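Local structure of FixG-related protein (Vibrio parahaemolyticus, 2R39) at residues A[10-21]-A[33-43]; A[47-56]-A[93-104]. The protein is of unknown function but probably takes part in membrane electron transport with 4Fe-4S clusters; this chain is its C-terminal immunoglobulin-like domain. One frame throughout, in Å; residues are numbered along the deposited sequence.

Interaction 1: residues A[10-21]-A[33-43]; sequences PAGMSVIRDRNQ and NTYTLKVINKT
R17 grips the side-chain oxygen of N33 side-on: NE at 3.1 Å and NH2 at 3.0 Å both give to OD1. The amide oxygen lies in the guanidinium plane, yet both nitrogens come to it from one face of the amide, well above its plane, because the two flat groups are turned 66° apart. The same oxygen also accepts from the backbone N of I115, so three donors share it. R17 reaches it with a chain extended from CG to NE, and its CG rests 3.7 Å from CE1 of Y35, whose hydroxyl is bonded to the carbonyl of R113.

Beyond the strand, Q21 doubles back (chi2 -74°) and pairs its amide with the backbone of T34. OE1 takes the N-H of T34 at 2.9 Å, NE2 gives to T34 O at 3.0 Å, and both bonds lie on carbonyl lone pairs. NE2 spends another N-H on D18 O, holding the turn against the strand, while D18 N adds a longer bond to T34 O. The T34 hydroxyl donates to D18 OD2 on its anti side, at 2.6 Å.

Between 11-17 and 33-41 the backbones run antiparallel, with paired bonds at G12-I40, S14-K38 and I16-T36; K42 N continues the series to P10 O. On the inner face V15 CG2 lies beside L37 CD2 at 3.6 Å. At the far end N41 OD1 accepts from T43 N, making an Asx turn, and from T43 OG1; its ND2 serves the carbonyls of Q45 and V69. A mostly apolar face (M13, V15, L37, V39) turned to the second sheet, and a mixed outer one where I16 and I40 join S14, T36 and K38, are characteristic of edge strand 11-17 paired with inner neighbour 31-41 in an immunoglobulin-like beta sandwich.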
loop_
_atom_site.group_PDB
_atom_site.type_symbol
_atom_site.label_atom_id
_atom_site.label_comp_id
_atom_site.label_asym_id
_atom_site.label_seq_id
_atom_site.Cartn_x
_atom_site.Cartn_y
_atom_site.Cartn_z
ATOM N N PRO A 10 15.742 -3.121 -8.816
ATOM C CA PRO A 10 15.764 -1.707 -9.215
ATOM C C PRO A 10 14.982 -0.802 -8.267
ATOM O O PRO A 10 15.193 0.410 -8.242
ATOM C CB PRO A 10 15.111 -1.723 -10.604
ATOM C CG PRO A 10 14.244 -2.922 -10.606
ATOM C CD PRO A 10 14.970 -3.944 -9.767
ATOM N N ALA A 11 14.088 -1.396 -7.489
ATOM C CA ALA A 11 13.270 -0.652 -6.544
ATOM C C ALA A 11 13.120 -1.459 -5.280
ATOM O O ALA A 11 13.332 -2.675 -5.285
ATOM C CB ALA A 11 11.878 -0.350 -7.141
ATOM N N GLY A 12 12.732 -0.784 -4.208
ATOM C CA GLY A 12 12.392 -1.469 -2.961
ATOM C C GLY A 12 11.100 -0.902 -2.412
ATOM O O GLY A 12 10.761 0.248 -2.673
HETATM N N MSE A 13 10.361 -1.721 -1.676
HETATM C CA MSE A 13 9.235 -1.226 -0.921
HETATM C C MSE A 13 9.084 -2.043 0.338
HETATM O O MSE A 13 9.216 -3.252 0.312
HETATM C CB MSE A 13 7.927 -1.279 -1.724
HETATM C CG MSE A 13 6.724 -0.799 -0.907
HETATM SE SE MSE A 13 5.057 -0.700 -1.892
HETATM C CE MSE A 13 4.857 -2.614 -2.304
ATOM N N SER A 14 8.801 -1.360 1.430
ATOM C CA SER A 14 8.390 -2.024 2.648
ATOM C C SER A 14 7.124 -1.354 3.140
ATOM O O SER A 14 6.748 -0.274 2.672
ATOM C CB SER A 14 9.513 -2.038 3.704
ATOM O OG SER A 14 9.905 -0.732 4.054
ATOM N N VAL A 15 6.434 -2.042 4.033
ATOM C CA VAL A 15 5.128 -1.615 4.510
ATOM C C VAL A 15 5.113 -1.748 6.015
ATOM O O VAL A 15 5.543 -2.769 6.542
ATOM C CB VAL A 15 4.003 -2.500 3.927
ATOM C CG1 VAL A 15 2.647 -2.202 4.612
ATOM C CG2 VAL A 15 3.900 -2.295 2.413
ATOM N N ILE A 16 4.636 -0.706 6.689
ATOM C CA ILE A 16 4.271 -0.794 8.100
ATOM C C ILE A 16 2.780 -0.531 8.231
ATOM O O ILE A 16 2.300 0.554 7.859
ATOM C CB ILE A 16 5.043 0.236 8.971
ATOM C CG1 ILE A 16 6.559 0.015 8.856
ATOM C CG2 ILE A 16 4.569 0.163 10.428
ATOM C CD1 ILE A 16 7.406 1.043 9.593
ATOM N N ARG A 17 2.044 -1.522 8.730
ATOM C CA ARG A 17 0.677 -1.302 9.151
ATOM C C ARG A 17 0.759 -0.851 10.602
ATOM O O ARG A 17 1.413 -1.495 11.404
ATOM C CB ARG A 17 -0.166 -2.571 9.022
ATOM C CG ARG A 17 -1.603 -2.403 9.513
ATOM C CD ARG A 17 -2.381 -3.725 9.453
ATOM N NE ARG A 17 -3.752 -3.508 9.903
ATOM C CZ ARG A 17 -4.114 -3.496 11.185
ATOM N NH1 ARG A 17 -3.204 -3.719 12.128
ATOM N NH2 ARG A 17 -5.380 -3.284 11.526
ATOM N N ASP A 18 0.113 0.262 10.926
ATOM C CA ASP A 18 0.217 0.847 12.268
ATOM C C ASP A 18 -0.360 -0.045 13.355
ATOM O O ASP A 18 -1.427 -0.629 13.192
ATOM C CB ASP A 18 -0.455 2.212 12.283
ATOM C CG ASP A 18 0.168 3.155 11.297
ATOM O OD1 ASP A 18 1.378 3.417 11.429
ATOM O OD2 ASP A 18 -0.529 3.617 10.384
ATOM N N ARG A 19 0.359 -0.153 14.467
ATOM C CA ARG A 19 -0.137 -0.923 15.605
ATOM C C ARG A 19 -1.394 -0.279 16.198
ATOM O O ARG A 19 -2.383 -0.970 16.450
ATOM C CB ARG A 19 0.942 -1.095 16.670
ATOM C CG ARG A 19 0.566 -2.099 17.746
ATOM C CD ARG A 19 1.502 -2.015 18.920
ATOM N NE ARG A 19 1.176 -3.028 19.914
ATOM C CZ ARG A 19 1.990 -3.410 20.891
ATOM N NH1 ARG A 19 1.602 -4.348 21.744
ATOM N NH2 ARG A 19 3.192 -2.859 21.010
ATOM N N ASN A 20 -1.361 1.035 16.401
ATOM C CA ASN A 20 -2.519 1.741 16.946
ATOM C C ASN A 20 -3.499 2.111 15.833
ATOM O O ASN A 20 -3.324 3.123 15.145
ATOM C CB ASN A 20 -2.083 2.981 17.746
ATOM N N GLN A 21 -4.519 1.275 15.648
ATOM C CA GLN A 21 -5.538 1.537 14.629
ATOM C C GLN A 21 -6.753 2.238 15.240
ATOM O O GLN A 21 -7.468 1.680 16.082
ATOM C CB GLN A 21 -5.925 0.252 13.876
ATOM C CG GLN A 21 -4.779 -0.353 13.046
ATOM C CD GLN A 21 -4.463 0.429 11.754
ATOM O OE1 GLN A 21 -5.335 1.069 11.188
ATOM N NE2 GLN A 21 -3.212 0.362 11.297
ATOM N N ASN A 33 -8.100 1.282 7.789
ATOM C CA ASN A 33 -6.805 0.865 8.349
ATOM C C ASN A 33 -5.751 1.795 7.800
ATOM O O ASN A 33 -5.807 2.134 6.621
ATOM C CB ASN A 33 -6.410 -0.560 7.908
ATOM C CG ASN A 33 -6.992 -1.658 8.787
ATOM O OD1 ASN A 33 -6.507 -2.793 8.768
ATOM N ND2 ASN A 33 -8.044 -1.347 9.519
ATOM N N THR A 34 -4.778 2.179 8.622
ATOM C CA THR A 34 -3.679 3.042 8.165
ATOM C C THR A 34 -2.353 2.291 8.001
ATOM O O THR A 34 -2.059 1.330 8.733
ATOM C CB THR A 34 -3.449 4.252 9.089
ATOM O OG1 THR A 34 -3.155 3.792 10.414
ATOM C CG2 THR A 34 -4.669 5.173 9.112
ATOM N N TYR A 35 -1.563 2.766 7.039
ATOM C CA TYR A 35 -0.306 2.155 6.618
ATOM C C TYR A 35 0.720 3.229 6.282
ATOM O O TYR A 35 0.357 4.358 5.936
ATOM C CB TYR A 35 -0.515 1.311 5.351
ATOM C CG TYR A 35 -1.626 0.290 5.453
ATOM C CD1 TYR A 35 -1.366 -1.009 5.875
ATOM C CD2 TYR A 35 -2.946 0.632 5.133
ATOM C CE1 TYR A 35 -2.404 -1.961 5.971
ATOM C CE2 TYR A 35 -3.979 -0.301 5.235
ATOM C CZ TYR A 35 -3.702 -1.590 5.653
ATOM O OH TYR A 35 -4.722 -2.510 5.736
ATOM N N THR A 36 1.998 2.863 6.351
ATOM C CA THR A 36 3.052 3.663 5.727
ATOM C C THR A 36 3.861 2.796 4.769
ATOM O O THR A 36 4.415 1.760 5.160
ATOM C CB THR A 36 3.961 4.317 6.777
ATOM O OG1 THR A 36 3.152 5.084 7.674
ATOM C CG2 THR A 36 4.982 5.242 6.112
ATOM N N LEU A 37 3.894 3.207 3.505
ATOM C CA LEU A 37 4.749 2.560 2.514
ATOM C C LEU A 37 6.111 3.257 2.469
ATOM O O LEU A 37 6.174 4.473 2.446
ATOM C CB LEU A 37 4.100 2.587 1.121
ATOM C CG LEU A 37 2.653 2.119 0.923
ATOM C CD1 LEU A 37 2.302 2.033 -0.580
ATOM C CD2 LEU A 37 2.367 0.811 1.590
ATOM N N LYS A 38 7.189 2.479 2.473
ATOM C CA LYS A 38 8.535 3.007 2.231
ATOM C C LYS A 38 9.007 2.513 0.871
ATOM O O LYS A 38 9.049 1.311 0.624
ATOM C CB LYS A 38 9.499 2.541 3.325
ATOM C CG LYS A 38 10.954 2.986 3.127
ATOM C CD LYS A 38 11.872 2.485 4.252
ATOM C CE LYS A 38 11.601 3.209 5.571
ATOM N NZ LYS A 38 12.519 2.803 6.697
ATOM N N VAL A 39 9.345 3.442 -0.013
ATOM C CA VAL A 39 9.715 3.099 -1.375
ATOM C C VAL A 39 11.108 3.634 -1.684
ATOM O O VAL A 39 11.426 4.773 -1.368
ATOM C CB VAL A 39 8.688 3.672 -2.398
ATOM C CG1 VAL A 39 9.202 3.548 -3.823
ATOM C CG2 VAL A 39 7.319 2.993 -2.253
ATOM N N ILE A 40 11.941 2.809 -2.302
ATOM C CA ILE A 40 13.250 3.289 -2.737
ATOM C C ILE A 40 13.525 3.014 -4.216
ATOM O O ILE A 40 13.214 1.936 -4.728
ATOM C CB ILE A 40 14.411 2.795 -1.823
ATOM C CG1 ILE A 40 15.758 3.254 -2.395
ATOM C CG2 ILE A 40 14.390 1.295 -1.618
ATOM C CD1 ILE A 40 16.830 3.282 -1.400
ATOM N N ASN A 41 14.071 4.020 -4.896
ATOM C CA ASN A 41 14.588 3.868 -6.244
ATOM C C ASN A 41 16.073 3.513 -6.149
ATOM O O ASN A 41 16.886 4.332 -5.722
ATOM C CB ASN A 41 14.401 5.178 -6.999
ATOM C CG ASN A 41 14.920 5.130 -8.433
ATOM O OD1 ASN A 41 15.564 4.165 -8.870
ATOM N ND2 ASN A 41 14.637 6.188 -9.168
ATOM N N LYS A 42 16.424 2.292 -6.539
ATOM C CA LYS A 42 17.809 1.826 -6.397
ATOM C C LYS A 42 18.611 1.992 -7.685
ATOM O O LYS A 42 19.745 1.510 -7.788
ATOM C CB LYS A 42 17.836 0.373 -5.936
ATOM C CG LYS A 42 17.218 0.146 -4.566
ATOM C CD LYS A 42 17.355 -1.311 -4.150
ATOM C CE LYS A 42 16.384 -1.641 -3.046
ATOM N NZ LYS A 42 16.909 -2.766 -2.256
ATOM N N THR A 43 18.021 2.690 -8.655
ATOM C CA THR A 43 18.648 2.921 -9.954
ATOM C C THR A 43 19.245 4.327 -9.976
ATOM O O THR A 43 19.056 5.115 -9.021
ATOM C CB THR A 43 17.632 2.762 -11.110
ATOM O OG1 THR A 43 16.730 3.897 -11.136
ATOM C CG2 THR A 43 16.813 1.464 -10.941
#

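Interaction 2: residues A[47-56]-A[93-104]; sequences QEYNLDVKGL and TTIQFILTDKSN
The Y49 ring carries L99 on one face, a CH-pi contact with CD1 4.3 Å from the ring centroid and 25° off the normal, while L99 CD2 touches ring atom CD1 at 3.6 Å. At the edge stands D101, its carboxylate turned 70° to the ring and OD2 only 3.1 Å from CE1; water 3, in the ring plane, joins the Y49 hydroxyl to that oxygen. The F97 ring has V53 CG2 over one face, toward the rim, and meets Y35 edge-to-face.

With CG anti to the backbone N (chi1 174°), the D101 carboxylate lies by the Y49 edge, where N104 binds it twice: ND2 meets OD2 at 2.8 Å on the syn side, and the backbone N reaches OD1 from above the carboxylate plane. Paired backbone bonds at N50-T100, D52-I98 and K54-Q96 join the strands. On the outer face I98 CD1 packs on the aliphatic part of K54, 3.7 Å from CE. Water 5 links G55 O to T94 O where the strands part.

Leucine, valine and aromatic groups thus form the inner face, whereas the buried D101 carboxylate is satisfied by amide N-H groups and water, which would probably stabilise its charged form.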
loop_
_atom_site.group_PDB
_atom_site.type_symbol
_atom_site.label_atom_id
_atom_site.label_comp_id
_atom_site.label_asym_id
_atom_site.label_seq_id
_atom_site.Cartn_x
_atom_site.Cartn_y
_atom_site.Cartn_z
ATOM N N GLN A 47 12.467 7.245 -11.733
ATOM C CA GLN A 47 11.525 6.189 -12.085
ATOM C C GLN A 47 10.091 6.555 -11.668
ATOM O O GLN A 47 9.902 7.400 -10.796
ATOM C CB GLN A 47 11.958 4.853 -11.449
ATOM C CG GLN A 47 13.432 4.432 -11.726
ATOM C CD GLN A 47 13.709 4.051 -13.174
ATOM O OE1 GLN A 47 12.791 3.878 -13.977
ATOM N NE2 GLN A 47 14.999 3.926 -13.516
ATOM N N GLU A 48 9.094 5.919 -12.296
ATOM C CA GLU A 48 7.671 6.105 -11.952
ATOM C C GLU A 48 7.088 4.784 -11.511
ATOM O O GLU A 48 7.237 3.777 -12.199
ATOM C CB GLU A 48 6.816 6.670 -13.122
ATOM C CG GLU A 48 5.269 6.682 -12.806
ATOM C CD GLU A 48 4.339 7.167 -13.946
ATOM O OE1 GLU A 48 4.534 8.294 -14.420
ATOM O OE2 GLU A 48 3.391 6.419 -14.331
ATOM N N TYR A 49 6.415 4.794 -10.369
ATOM C CA TYR A 49 5.806 3.579 -9.812
ATOM C C TYR A 49 4.286 3.762 -9.653
ATOM O O TYR A 49 3.821 4.871 -9.412
ATOM C CB TYR A 49 6.456 3.200 -8.465
ATOM C CG TYR A 49 7.984 3.172 -8.478
ATOM C CD1 TYR A 49 8.683 2.297 -9.302
ATOM C CD2 TYR A 49 8.728 4.015 -7.657
ATOM C CE1 TYR A 49 10.093 2.264 -9.308
ATOM C CE2 TYR A 49 10.138 3.978 -7.650
ATOM C CZ TYR A 49 10.810 3.103 -8.483
ATOM O OH TYR A 49 12.203 3.075 -8.500
ATOM N N ASN A 50 3.523 2.685 -9.831
ATOM C CA ASN A 50 2.123 2.665 -9.414
ATOM C C ASN A 50 2.072 1.830 -8.137
ATOM O O ASN A 50 2.816 0.841 -7.998
ATOM C CB ASN A 50 1.214 1.978 -10.433
ATOM C CG ASN A 50 0.810 2.869 -11.633
ATOM O OD1 ASN A 50 0.843 4.103 -11.604
ATOM N ND2 ASN A 50 0.364 2.201 -12.694
ATOM N N LEU A 51 1.162 2.203 -7.245
ATOM C CA LEU A 51 0.957 1.504 -5.984
ATOM C C LEU A 51 -0.475 1.037 -5.965
ATOM O O LEU A 51 -1.394 1.787 -6.318
ATOM C CB LEU A 51 1.254 2.402 -4.786
ATOM C CG LEU A 51 2.607 3.134 -4.810
ATOM C CD1 LEU A 51 2.595 4.255 -3.812
ATOM C CD2 LEU A 51 3.813 2.191 -4.550
ATOM N N ASP A 52 -0.651 -0.211 -5.559
ATOM C CA ASP A 52 -1.950 -0.891 -5.587
ATOM C C ASP A 52 -2.092 -1.798 -4.393
ATOM O O ASP A 52 -1.136 -2.010 -3.680
ATOM C CB ASP A 52 -2.059 -1.727 -6.868
ATOM C CG ASP A 52 -2.389 -0.880 -8.058
ATOM O OD1 ASP A 52 -3.566 -0.434 -8.140
ATOM O OD2 ASP A 52 -1.473 -0.647 -8.892
ATOM N N VAL A 53 -3.296 -2.321 -4.180
ATOM C CA VAL A 53 -3.536 -3.316 -3.135
ATOM C C VAL A 53 -4.395 -4.416 -3.766
ATOM O O VAL A 53 -5.246 -4.148 -4.646
ATOM C CB VAL A 53 -4.229 -2.746 -1.845
ATOM C CG1 VAL A 53 -5.645 -2.120 -2.155
ATOM C CG2 VAL A 53 -4.338 -3.830 -0.755
ATOM N N LYS A 54 -4.137 -5.648 -3.380
ATOM C CA LYS A 54 -5.037 -6.703 -3.784
ATOM C C LYS A 54 -5.494 -7.501 -2.578
ATOM O O LYS A 54 -4.791 -7.535 -1.556
ATOM C CB LYS A 54 -4.415 -7.538 -4.906
ATOM C CG LYS A 54 -3.648 -8.735 -4.498
ATOM C CD LYS A 54 -3.536 -9.742 -5.657
ATOM C CE LYS A 54 -3.014 -9.097 -6.929
ATOM N NZ LYS A 54 -2.257 -10.094 -7.768
ATOM N N GLY A 55 -6.700 -8.066 -2.663
ATOM C CA GLY A 55 -7.224 -8.913 -1.603
ATOM C C GLY A 55 -8.509 -8.439 -0.959
ATOM O O GLY A 55 -9.090 -9.168 -0.162
ATOM N N LEU A 56 -8.956 -7.229 -1.296
ATOM C CA LEU A 56 -10.243 -6.718 -0.775
ATOM C C LEU A 56 -11.280 -6.668 -1.889
ATOM O O LEU A 56 -10.990 -6.173 -2.980
ATOM C CB LEU A 56 -10.054 -5.324 -0.148
ATOM C CG LEU A 56 -9.370 -5.377 1.224
ATOM C CD1 LEU A 56 -8.730 -4.040 1.620
ATOM C CD2 LEU A 56 -10.390 -5.833 2.283
ATOM N N THR A 93 -8.459 -9.791 6.756
ATOM C CA THR A 93 -8.222 -10.044 5.356
ATOM C C THR A 93 -6.723 -9.947 5.026
ATOM O O THR A 93 -6.063 -8.938 5.358
ATOM C CB THR A 93 -9.027 -9.051 4.498
ATOM O OG1 THR A 93 -10.404 -9.071 4.913
ATOM C CG2 THR A 93 -8.961 -9.406 3.022
ATOM N N THR A 94 -6.193 -10.979 4.360
ATOM C CA THR A 94 -4.847 -10.902 3.782
ATOM C C THR A 94 -4.853 -10.046 2.541
ATOM O O THR A 94 -5.692 -10.235 1.652
ATOM C CB THR A 94 -4.283 -12.306 3.428
ATOM O OG1 THR A 94 -4.199 -13.053 4.629
ATOM C CG2 THR A 94 -2.853 -12.192 2.855
ATOM N N ILE A 95 -3.938 -9.072 2.496
ATOM C CA ILE A 95 -3.822 -8.187 1.357
ATOM C C ILE A 95 -2.356 -8.146 0.946
ATOM O O ILE A 95 -1.490 -8.583 1.704
ATOM C CB ILE A 95 -4.359 -6.744 1.678
ATOM C CG1 ILE A 95 -3.588 -6.128 2.867
ATOM C CG2 ILE A 95 -5.906 -6.789 2.007
ATOM C CD1 ILE A 95 -3.806 -4.592 3.104
ATOM N N GLN A 96 -2.089 -7.623 -0.245
ATOM C CA GLN A 96 -0.731 -7.355 -0.674
ATOM C C GLN A 96 -0.733 -5.979 -1.249
ATOM O O GLN A 96 -1.616 -5.650 -2.058
ATOM C CB GLN A 96 -0.354 -8.243 -1.846
ATOM C CG GLN A 96 0.239 -9.569 -1.522
ATOM C CD GLN A 96 0.610 -10.255 -2.809
ATOM O OE1 GLN A 96 0.093 -9.892 -3.881
ATOM N NE2 GLN A 96 1.520 -11.203 -2.734
ATOM N N PHE A 97 0.260 -5.188 -0.858
ATOM C CA PHE A 97 0.570 -3.961 -1.553
ATOM C C PHE A 97 1.543 -4.263 -2.686
ATOM O O PHE A 97 2.457 -5.116 -2.555
ATOM C CB PHE A 97 1.155 -2.954 -0.588
ATOM C CG PHE A 97 0.151 -2.427 0.405
ATOM C CD1 PHE A 97 -0.744 -1.432 0.040
ATOM C CD2 PHE A 97 0.118 -2.921 1.707
ATOM C CE1 PHE A 97 -1.669 -0.932 0.953
ATOM C CE2 PHE A 97 -0.803 -2.426 2.625
ATOM C CZ PHE A 97 -1.698 -1.434 2.241
ATOM N N ILE A 98 1.330 -3.600 -3.817
ATOM C CA ILE A 98 2.090 -3.931 -4.991
ATOM C C ILE A 98 2.679 -2.661 -5.547
ATOM O O ILE A 98 1.950 -1.689 -5.782
ATOM C CB ILE A 98 1.215 -4.677 -6.013
ATOM C CG1 ILE A 98 0.703 -5.993 -5.377
ATOM C CG2 ILE A 98 1.996 -4.933 -7.337
ATOM C CD1 ILE A 98 -0.639 -6.426 -5.893
ATOM N N LEU A 99 3.999 -2.658 -5.711
ATOM C CA LEU A 99 4.657 -1.559 -6.404
ATOM C C LEU A 99 4.920 -2.040 -7.832
ATOM O O LEU A 99 5.519 -3.093 -8.040
ATOM C CB LEU A 99 5.972 -1.164 -5.695
ATOM C CG LEU A 99 6.786 -0.084 -6.426
ATOM C CD1 LEU A 99 7.609 0.728 -5.446
ATOM C CD2 LEU A 99 7.679 -0.691 -7.492
ATOM N N THR A 100 4.441 -1.284 -8.802
ATOM C CA THR A 100 4.676 -1.596 -10.197
ATOM C C THR A 100 5.579 -0.525 -10.804
ATOM O O THR A 100 5.233 0.650 -10.795
ATOM C CB THR A 100 3.350 -1.667 -10.981
ATOM O OG1 THR A 100 2.521 -2.681 -10.396
ATOM C CG2 THR A 100 3.609 -2.017 -12.461
ATOM N N ASP A 101 6.738 -0.961 -11.293
ATOM C CA ASP A 101 7.703 -0.127 -12.026
ATOM C C ASP A 101 7.685 -0.692 -13.428
ATOM O O ASP A 101 8.472 -1.601 -13.737
ATOM C CB ASP A 101 9.105 -0.307 -11.408
ATOM C CG ASP A 101 10.234 0.408 -12.188
ATOM O OD1 ASP A 101 10.078 0.814 -13.355
ATOM O OD2 ASP A 101 11.326 0.532 -11.601
ATOM N N LYS A 102 6.764 -0.203 -14.255
ATOM C CA LYS A 102 6.656 -0.643 -15.656
ATOM C C LYS A 102 7.950 -0.535 -16.478
ATOM O O LYS A 102 8.258 -1.437 -17.256
ATOM C CB LYS A 102 5.531 0.109 -16.388
ATOM C CG LYS A 102 5.764 1.599 -16.599
ATOM C CD LYS A 102 4.497 2.272 -17.154
ATOM C CE LYS A 102 4.524 2.379 -18.683
ATOM N NZ LYS A 102 3.147 2.343 -19.275
ATOM N N SER A 103 8.692 0.560 -16.303
ATOM C CA SER A 103 9.866 0.875 -17.143
ATOM C C SER A 103 11.027 -0.122 -16.991
ATOM O O SER A 103 11.821 -0.321 -17.930
ATOM C CB SER A 103 10.375 2.275 -16.817
ATOM O OG SER A 103 11.045 2.261 -15.561
ATOM N N ASN A 104 11.149 -0.701 -15.797
ATOM C CA ASN A 104 12.082 -1.798 -15.546
ATOM C C ASN A 104 11.354 -3.137 -15.536
ATOM O O ASN A 104 11.955 -4.171 -15.208
ATOM C CB ASN A 104 12.838 -1.591 -14.222
ATOM C CG ASN A 104 13.767 -0.377 -14.251
ATOM O OD1 ASN A 104 14.769 -0.360 -14.972
ATOM N ND2 ASN A 104 13.441 0.637 -13.454
HETATM O O HOH W 1 10.015 3.969 -14.000
HETATM O O HOH W 2 5.582 1.977 -13.389
HETATM O O HOH W 3 13.205 1.491 -10.087
HETATM O O HOH W 4 1.015 -1.607 -8.518
HETATM O O HOH W 5 -7.731 -11.470 0.411
#

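Overall arrangement
Interaction 1 and interaction 2 lie in the two facing four-stranded antiparallel sheets of one immunoglobulin-like domain, their centres about 11 Å apart. Along the chain they come in series: 10-21 pairs with 33-43 before 47-56 pairs with 93-104, and strand 31-41 passes directly to strand 47-54, crossing from one sheet to the other. Strand 11-17 is outermost in its sheet, whereas 47-54 and 92-101 are the central pair of theirs. The inner faces meet in a shared core: M13 and V39 pack on L99, V15 on F97, L37 on L51. Near the crossover, N41 touches Q47 and Y49, and Q47 NE2 bonds T43 OG1, so polar contacts as well as apolar packing tie the sheets together.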